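Local coordinates for F5/8 type C domain protein (PDB 7JRM) that probably takes part in recognising mucin glycans, as a fragment of the Clostridium perfringens O-glycopeptidase ZmpB that contains a carbohydrate-binding module, at residues N247-S253 / S289-V293; L24-I28 / T58-S62. One frame throughout, in Å; residues are numbered along the deposited sequence.

Interaction 1 is a surface contact in the helical middle of the elongated chain, whereas interaction 2 is buried within the N-terminal Ig-like domain. They share no secondary-structure element, and their nearest atoms are about 34 Å apart. In interaction 1, residues 247-253 and 289-293 pair through two backbone hydrogen bonds, and side chains such as Tyr249 and Leu290 pack around that bridge. In interaction 2, residues 24-28 and 58-62 form no backbone pair with each other; Tyr61 reaches from its strand into a turn and meets it with ring and hydroxyl alike. The first contact holds helix ends together, the second joins a loop to a sheet.

Interaction 1. Residues N247-S253 / S289-V293; sequences NNYTEES and SLVKV
Tyr249 and Lys292 face each other as a single antiparallel bridge, a non-hydrogen-bonded pair with their CA atoms 4.3 Å apart. Two backbone hydrogen bonds flank it. Val293 N donates to Asn248 O at 3.1 Å, approaching from above the carbonyl plane, while Thr250 N meets Val291 O at 3.3 Å, nearly in line with that carbonyl. Close CA-H...O approaches of Lys292 to Asn248 O and of Tyr249 to Val291 O complete the bridge.

Apolar packing centres on the Tyr249 ring. Leu290 CD1 sits over one face, 4.0 Å from the ring centroid and 15° off its normal, a CH-pi contact; Val291 O lies at the edge. With CG beside the backbone N (chi1 -49°), the ring runs alongside Lys292 in the same direction, and the lysine CD comes within 3.9 Å of Tyr249 CE1. Val293 CG1 presses on the backbone carbon C of Tyr249 at 3.3 Å. The Thr250 and Val291 side chains cross at about a right angle, their CG2 methyls in contact, and Ser253 CB touches Val291 CG1 at 3.6 Å.

One side-chain hydrogen bond caps the helix: Thr250, the N-cap of helix 251-270, accepts at OG1 from Ser253 N at 3.1 Å.

The contact thus ties the chain leaving helix 273-288 to the beginning of helix 251-270, closing the end of this helical hairpin. Leu244, in the loop between helices 232-242 and 251-270, touches both Tyr249 and Leu290.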
ATOM      1  N   ASN A 247       3.183  -5.125  19.561  1.00 39.64           N
ATOM      2  CA  ASN A 247       2.714  -5.507  20.887  1.00 39.66           C
ATOM      3  C   ASN A 247       3.570  -4.915  21.999  1.00 38.38           C
ATOM      4  O   ASN A 247       3.087  -4.771  23.127  1.00 42.22           O
ATOM      5  CB  ASN A 247       2.681  -7.031  21.016  1.00 42.00           C
ATOM      6  CG  ASN A 247       1.323  -7.615  20.685  1.00 44.48           C
ATOM      7  OD1 ASN A 247       0.533  -7.009  19.961  1.00 46.05           O
ATOM      8  ND2 ASN A 247       1.045  -8.801  21.213  1.00 49.08           N
ATOM      9  N   ASN A 248       4.824  -4.567  21.710  1.00 34.86           N
ATOM     10  CA  ASN A 248       5.732  -4.030  22.716  1.00 36.90           C
ATOM     11  C   ASN A 248       5.551  -2.537  22.951  1.00 34.77           C
ATOM     12  O   ASN A 248       6.309  -1.955  23.735  1.00 38.16           O
ATOM     13  CB  ASN A 248       7.183  -4.312  22.317  1.00 33.98           C
ATOM     14  CG  ASN A 248       7.435  -5.776  22.016  1.00 40.14           C
ATOM     15  OD1 ASN A 248       8.290  -6.114  21.198  1.00 41.60           O
ATOM     16  ND2 ASN A 248       6.691  -6.654  22.679  1.00 44.43           N
ATOM     17  N   TYR A 249       4.580  -1.905  22.298  1.00 34.12           N
ATOM     18  CA  TYR A 249       4.334  -0.480  22.450  1.00 31.50           C
ATOM     19  C   TYR A 249       2.868  -0.254  22.785  1.00 36.16           C
ATOM     20  O   TYR A 249       2.012  -1.105  22.532  1.00 34.31           O
ATOM     21  CB  TYR A 249       4.719   0.294  21.181  1.00 35.65           C
ATOM     22  CG  TYR A 249       6.096  -0.050  20.660  1.00 34.80           C
ATOM     23  CD1 TYR A 249       7.222   0.614  21.129  1.00 31.88           C
ATOM     24  CD2 TYR A 249       6.271  -1.043  19.705  1.00 35.16           C
ATOM     25  CE1 TYR A 249       8.484   0.300  20.660  1.00 32.78           C
ATOM     26  CE2 TYR A 249       7.529  -1.363  19.230  1.00 36.60           C
ATOM     27  CZ  TYR A 249       8.631  -0.689  19.711  1.00 33.45           C
ATOM     28  OH  TYR A 249       9.884  -1.005  19.240  1.00 33.75           O
ATOM     29  N   THR A 250       2.592   0.905  23.380  1.00 29.75           N
ATOM     30  CA  THR A 250       1.231   1.233  23.785  1.00 36.32           C
ATOM     31  C   THR A 250       0.303   1.256  22.575  1.00 36.84           C
ATOM     32  O   THR A 250       0.725   1.512  21.444  1.00 36.81           O
ATOM     33  CB  THR A 250       1.196   2.586  24.498  1.00 31.00           C
ATOM     34  OG1 THR A 250       1.224   3.641  23.530  1.00 35.44           O
ATOM     35  CG2 THR A 250       2.389   2.727  25.433  1.00 32.89           C
ATOM     36  N   GLU A 251      -0.978   0.974  22.828  1.00 38.04           N
ATOM     37  CA  GLU A 251      -1.956   0.934  21.746  1.00 34.53           C
ATOM     38  C   GLU A 251      -2.037   2.273  21.025  1.00 37.57           C
ATOM     39  O   GLU A 251      -2.219   2.320  19.802  1.00 36.11           O
ATOM     40  CB  GLU A 251      -3.326   0.531  22.296  1.00 38.96           C
ATOM     41  CG  GLU A 251      -4.503   0.938  21.421  1.00 45.69           C
ATOM     42  CD  GLU A 251      -5.781   0.211  21.786  1.00 51.22           C
ATOM     43  OE1 GLU A 251      -6.814   0.887  21.980  1.00 44.58           O
ATOM     44  OE2 GLU A 251      -5.755  -1.035  21.876  1.00 45.44           O
ATOM     45  N   GLU A 252      -1.882   3.375  21.762  1.00 32.57           N
ATOM     46  CA  GLU A 252      -1.952   4.696  21.146  1.00 33.74           C
ATOM     47  C   GLU A 252      -0.772   4.935  20.211  1.00 33.07           C
ATOM     48  O   GLU A 252      -0.949   5.398  19.078  1.00 37.69           O
ATOM     49  CB  GLU A 252      -2.008   5.774  22.229  1.00 36.08           C
ATOM     50  CG  GLU A 252      -2.757   7.030  21.818  1.00 36.44           C
ATOM     51  CD  GLU A 252      -3.194   7.863  23.007  1.00 40.26           C
ATOM     52  N   SER A 253       0.443   4.622  20.668  1.00 35.99           N
ATOM     53  CA  SER A 253       1.627   4.870  19.852  1.00 34.31           C
ATOM     54  C   SER A 253       1.760   3.852  18.725  1.00 36.32           C
ATOM     55  O   SER A 253       2.196   4.200  17.622  1.00 34.36           O
ATOM     56  CB  SER A 253       2.880   4.862  20.727  1.00 35.31           C
ATOM     57  OG  SER A 253       3.498   3.587  20.723  1.00 36.68           O
ATOM     58  N   SER A 289       8.506   8.579  18.134  1.00 38.84           N
ATOM     59  CA  SER A 289       7.482   8.835  19.136  1.00 40.05           C
ATOM     60  C   SER A 289       6.958   7.560  19.783  1.00 36.24           C
ATOM     61  O   SER A 289       6.022   7.629  20.586  1.00 39.92           O
ATOM     62  CB  SER A 289       6.318   9.615  18.514  1.00 35.67           C
ATOM     63  OG  SER A 289       6.594  11.003  18.486  1.00 41.20           O
ATOM     64  N   LEU A 290       7.532   6.407  19.451  1.00 37.13           N
ATOM     65  CA  LEU A 290       7.104   5.155  20.058  1.00 38.66           C
ATOM     66  C   LEU A 290       7.459   5.131  21.539  1.00 41.51           C
ATOM     67  O   LEU A 290       8.545   5.558  21.943  1.00 40.35           O
ATOM     68  CB  LEU A 290       7.756   3.970  19.347  1.00 36.31           C
ATOM     69  CG  LEU A 290       7.139   3.506  18.026  1.00 33.86           C
ATOM     70  CD1 LEU A 290       8.000   2.424  17.401  1.00 32.53           C
ATOM     71  CD2 LEU A 290       5.716   3.008  18.233  1.00 34.49           C
ATOM     72  N   VAL A 291       6.532   4.630  22.350  1.00 41.01           N
ATOM     73  CA  VAL A 291       6.736   4.473  23.784  1.00 42.14           C
ATOM     74  C   VAL A 291       6.469   3.016  24.136  1.00 34.86           C
ATOM     75  O   VAL A 291       5.401   2.480  23.818  1.00 36.62           O
ATOM     76  CB  VAL A 291       5.830   5.417  24.600  1.00 40.43           C
ATOM     77  CG1 VAL A 291       4.567   5.758  23.818  1.00 37.08           C
ATOM     78  CG2 VAL A 291       5.491   4.816  25.959  1.00 40.91           C
ATOM     79  N   LYS A 292       7.445   2.373  24.770  1.00 33.48           N
ATOM     80  CA  LYS A 292       7.328   0.968  25.129  1.00 32.50           C
ATOM     81  C   LYS A 292       6.391   0.792  26.319  1.00 33.42           C
ATOM     82  O   LYS A 292       6.266   1.672  27.177  1.00 33.34           O
ATOM     83  CB  LYS A 292       8.703   0.382  25.455  1.00 31.66           C
ATOM     84  CG  LYS A 292       9.763   0.661  24.398  1.00 33.20           C
ATOM     85  CD  LYS A 292      10.416  -0.626  23.931  1.00 36.24           C
ATOM     86  CE  LYS A 292      11.627  -0.349  23.062  1.00 40.36           C
ATOM     87  NZ  LYS A 292      12.866  -0.216  23.877  1.00 38.21           N
ATOM     88  N   VAL A 293       5.722  -0.358  26.358  1.00 34.18           N
ATOM     89  CA  VAL A 293       4.863  -0.716  27.481  1.00 33.73           C
ATOM     90  C   VAL A 293       5.727  -1.130  28.665  1.00 29.36           C
ATOM     91  O   VAL A 293       6.927  -1.386  28.517  1.00 31.01           O
ATOM     92  CB  VAL A 293       3.875  -1.840  27.113  1.00 32.73           C
ATOM     93  CG1 VAL A 293       3.103  -1.493  25.854  1.00 37.08           C
ATOM     94  CG2 VAL A 293       4.607  -3.157  26.942  1.00 28.36           C
TER

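Interaction 2. Residues L24-I28 / T58-S62; sequences LMKGI and TVVYS
The Tyr61 ring carries Ile28 CD1 over the centre of one face, and at its edge meets Met25 SD and Leu24 O. The methyl lies 3.6 Å from the ring centroid and 11° off the normal, a close CH-pi contact. Ile28 CG1 also lies 3.6 Å from Tyr61 CE2, and the two side chains cross obliquely. The sulfur makes an edge-on Met-aromatic contact, 5.2 Å from the centroid of the Tyr61 ring. Bends at chi2 (-73°) and chi3 bring SD back to the ring although the Met25 side chain sets out away from the strand.

At the far end of the ring, Tyr61 OH donates to Leu24 O; the 2.5 Å separation is very short, and its exact length is doubtful. Beside it, Leu24 CD2 touches Val59 CG2 loosely at 4.3 Å; Val59 and Tyr61 both point from strand 55-64 toward the loop. Met25 to Ile28 is a type II turn closed by Ile28 N to Met25 O at 3.3 Å, with Gly27 at its third position. This turn sets Met25 and Ile28 around one tyrosine.

Strand 55-64 lies between strands 43-47 and 70-79 of the Ig-like domain, and Arg75 of the latter reaches the same spot. Its NE bonds Tyr61 OH, and its NH2 bonds the carbonyls of Leu24 and Lys26. The hydroxyl of this buried tyrosine therefore has two partners, the Leu24 carbonyl and Arg75 NE, and the neighbouring guanidinium would probably polarise the phenol. The contact divides into polar and apolar parts: hydroxyl and Leu24 carbonyl share Arg75, while Ile28 covers a ring face and Met25 SD the edge.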
ATOM      1  N   LEU A  24      18.957  -8.127 -15.404  1.00 32.80           N
ATOM      2  CA  LEU A  24      20.278  -7.659 -15.814  1.00 32.97           C
ATOM      3  C   LEU A  24      20.880  -8.504 -16.928  1.00 31.74           C
ATOM      4  O   LEU A  24      21.837  -8.062 -17.573  1.00 31.60           O
ATOM      5  CB  LEU A  24      21.222  -7.642 -14.612  1.00 29.72           C
ATOM      6  CG  LEU A  24      20.961  -6.566 -13.559  1.00 36.44           C
ATOM      7  CD1 LEU A  24      21.993  -6.656 -12.452  1.00 39.18           C
ATOM      8  CD2 LEU A  24      20.966  -5.182 -14.188  1.00 30.85           C
ATOM      9  N   MET A  25      20.347  -9.699 -17.169  1.00 32.64           N
ATOM     10  CA  MET A  25      20.854 -10.591 -18.202  1.00 34.09           C
ATOM     11  C   MET A  25      19.982 -10.601 -19.450  1.00 34.86           C
ATOM     12  O   MET A  25      20.225 -11.404 -20.356  1.00 37.03           O
ATOM     13  CB  MET A  25      20.990 -12.010 -17.646  1.00 33.56           C
ATOM     14  CG  MET A  25      21.897 -12.112 -16.433  1.00 33.09           C
ATOM     15  SD  MET A  25      23.634 -11.928 -16.869  1.00 43.73           S
ATOM     16  CE  MET A  25      23.746 -13.076 -18.239  1.00 36.71           C
ATOM     17  N   LYS A  26      18.978  -9.729 -19.518  1.00 31.22           N
ATOM     18  CA  LYS A  26      18.086  -9.686 -20.671  1.00 33.02           C
ATOM     19  C   LYS A  26      18.846  -9.204 -21.902  1.00 33.49           C
ATOM     20  O   LYS A  26      19.430  -8.115 -21.893  1.00 34.06           O
ATOM     21  CB  LYS A  26      16.897  -8.773 -20.380  1.00 36.25           C
ATOM     22  CG  LYS A  26      16.016  -8.487 -21.586  1.00 33.42           C
ATOM     23  CD  LYS A  26      15.459  -9.768 -22.185  1.00 43.89           C
ATOM     24  CE  LYS A  26      14.110  -9.526 -22.840  1.00 45.65           C
ATOM     25  NZ  LYS A  26      13.418 -10.802 -23.170  1.00 46.37           N
ATOM     26  N   GLY A  27      18.842 -10.017 -22.956  1.00 34.04           N
ATOM     27  CA  GLY A  27      19.497  -9.658 -24.195  1.00 37.50           C
ATOM     28  C   GLY A  27      20.975  -9.963 -24.262  1.00 33.65           C
ATOM     29  O   GLY A  27      21.622  -9.590 -25.248  1.00 33.89           O
ATOM     30  N   ILE A  28      21.532 -10.628 -23.256  1.00 35.89           N
ATOM     31  CA  ILE A  28      22.951 -10.965 -23.235  1.00 36.11           C
ATOM     32  C   ILE A  28      23.139 -12.355 -23.824  1.00 33.86           C
ATOM     33  O   ILE A  28      22.509 -13.322 -23.375  1.00 38.65           O
ATOM     34  CB  ILE A  28      23.514 -10.890 -21.806  1.00 32.78           C
ATOM     35  CG1 ILE A  28      23.359  -9.476 -21.245  1.00 30.12           C
ATOM     36  CG2 ILE A  28      24.975 -11.320 -21.784  1.00 32.67           C
ATOM     37  CD1 ILE A  28      24.134  -8.426 -22.012  1.00 32.17           C
ATOM     38  N   THR A  58      25.399   1.314 -15.940  1.00 18.08           N
ATOM     39  CA  THR A  58      26.316   0.607 -16.824  1.00 20.41           C
ATOM     40  C   THR A  58      26.632  -0.760 -16.234  1.00 28.92           C
ATOM     41  O   THR A  58      26.931  -0.870 -15.040  1.00 27.28           O
ATOM     42  CB  THR A  58      27.607   1.404 -17.024  1.00 28.51           C
ATOM     43  OG1 THR A  58      27.302   2.676 -17.611  1.00 23.29           O
ATOM     44  CG2 THR A  58      28.570   0.651 -17.932  1.00 29.13           C
ATOM     45  N   VAL A  59      26.559  -1.798 -17.067  1.00 24.39           N
ATOM     46  CA  VAL A  59      26.865  -3.164 -16.658  1.00 30.05           C
ATOM     47  C   VAL A  59      27.853  -3.756 -17.654  1.00 32.98           C
ATOM     48  O   VAL A  59      27.671  -3.621 -18.870  1.00 26.47           O
ATOM     49  CB  VAL A  59      25.601  -4.041 -16.570  1.00 30.10           C
ATOM     50  CG1 VAL A  59      25.935  -5.386 -15.944  1.00 30.75           C
ATOM     51  CG2 VAL A  59      24.509  -3.337 -15.778  1.00 28.55           C
ATOM     52  N   VAL A  60      28.893  -4.410 -17.141  1.00 35.51           N
ATOM     53  CA  VAL A  60      29.899  -5.078 -17.959  1.00 37.20           C
ATOM     54  C   VAL A  60      29.752  -6.581 -17.771  1.00 37.86           C
ATOM     55  O   VAL A  60      29.555  -7.060 -16.648  1.00 35.11           O
ATOM     56  CB  VAL A  60      31.324  -4.612 -17.596  1.00 41.25           C
ATOM     57  CG1 VAL A  60      32.337  -5.169 -18.589  1.00 38.84           C
ATOM     58  CG2 VAL A  60      31.391  -3.094 -17.554  1.00 38.32           C
ATOM     59  N   TYR A  61      29.849  -7.323 -18.871  1.00 39.30           N
ATOM     60  CA  TYR A  61      29.643  -8.763 -18.872  1.00 41.55           C
ATOM     61  C   TYR A  61      30.891  -9.466 -19.388  1.00 42.53           C
ATOM     62  O   TYR A  61      31.510  -9.018 -20.359  1.00 43.93           O
ATOM     63  CB  TYR A  61      28.433  -9.148 -19.733  1.00 37.88           C
ATOM     64  CG  TYR A  61      27.149  -8.448 -19.338  1.00 35.76           C
ATOM     65  CD1 TYR A  61      26.880  -7.153 -19.765  1.00 33.31           C
ATOM     66  CD2 TYR A  61      26.208  -9.083 -18.539  1.00 34.09           C
ATOM     67  CE1 TYR A  61      25.712  -6.511 -19.404  1.00 31.68           C
ATOM     68  CE2 TYR A  61      25.036  -8.448 -18.174  1.00 36.10           C
ATOM     69  CZ  TYR A  61      24.792  -7.163 -18.612  1.00 33.34           C
ATOM     70  OH  TYR A  61      23.627  -6.525 -18.252  1.00 29.48           O
ATOM     71  N   SER A  62      31.255 -10.568 -18.735  1.00 44.76           N
ATOM     72  CA  SER A  62      32.423 -11.350 -19.113  1.00 44.85           C
ATOM     73  C   SER A  62      32.096 -12.831 -19.001  1.00 44.47           C
ATOM     74  O   SER A  62      31.314 -13.248 -18.142  1.00 47.10           O
ATOM     75  CB  SER A  62      33.639 -11.011 -18.238  1.00 46.05           C
ATOM     76  OG  SER A  62      34.842 -11.444 -18.846  1.00 43.98           O
TER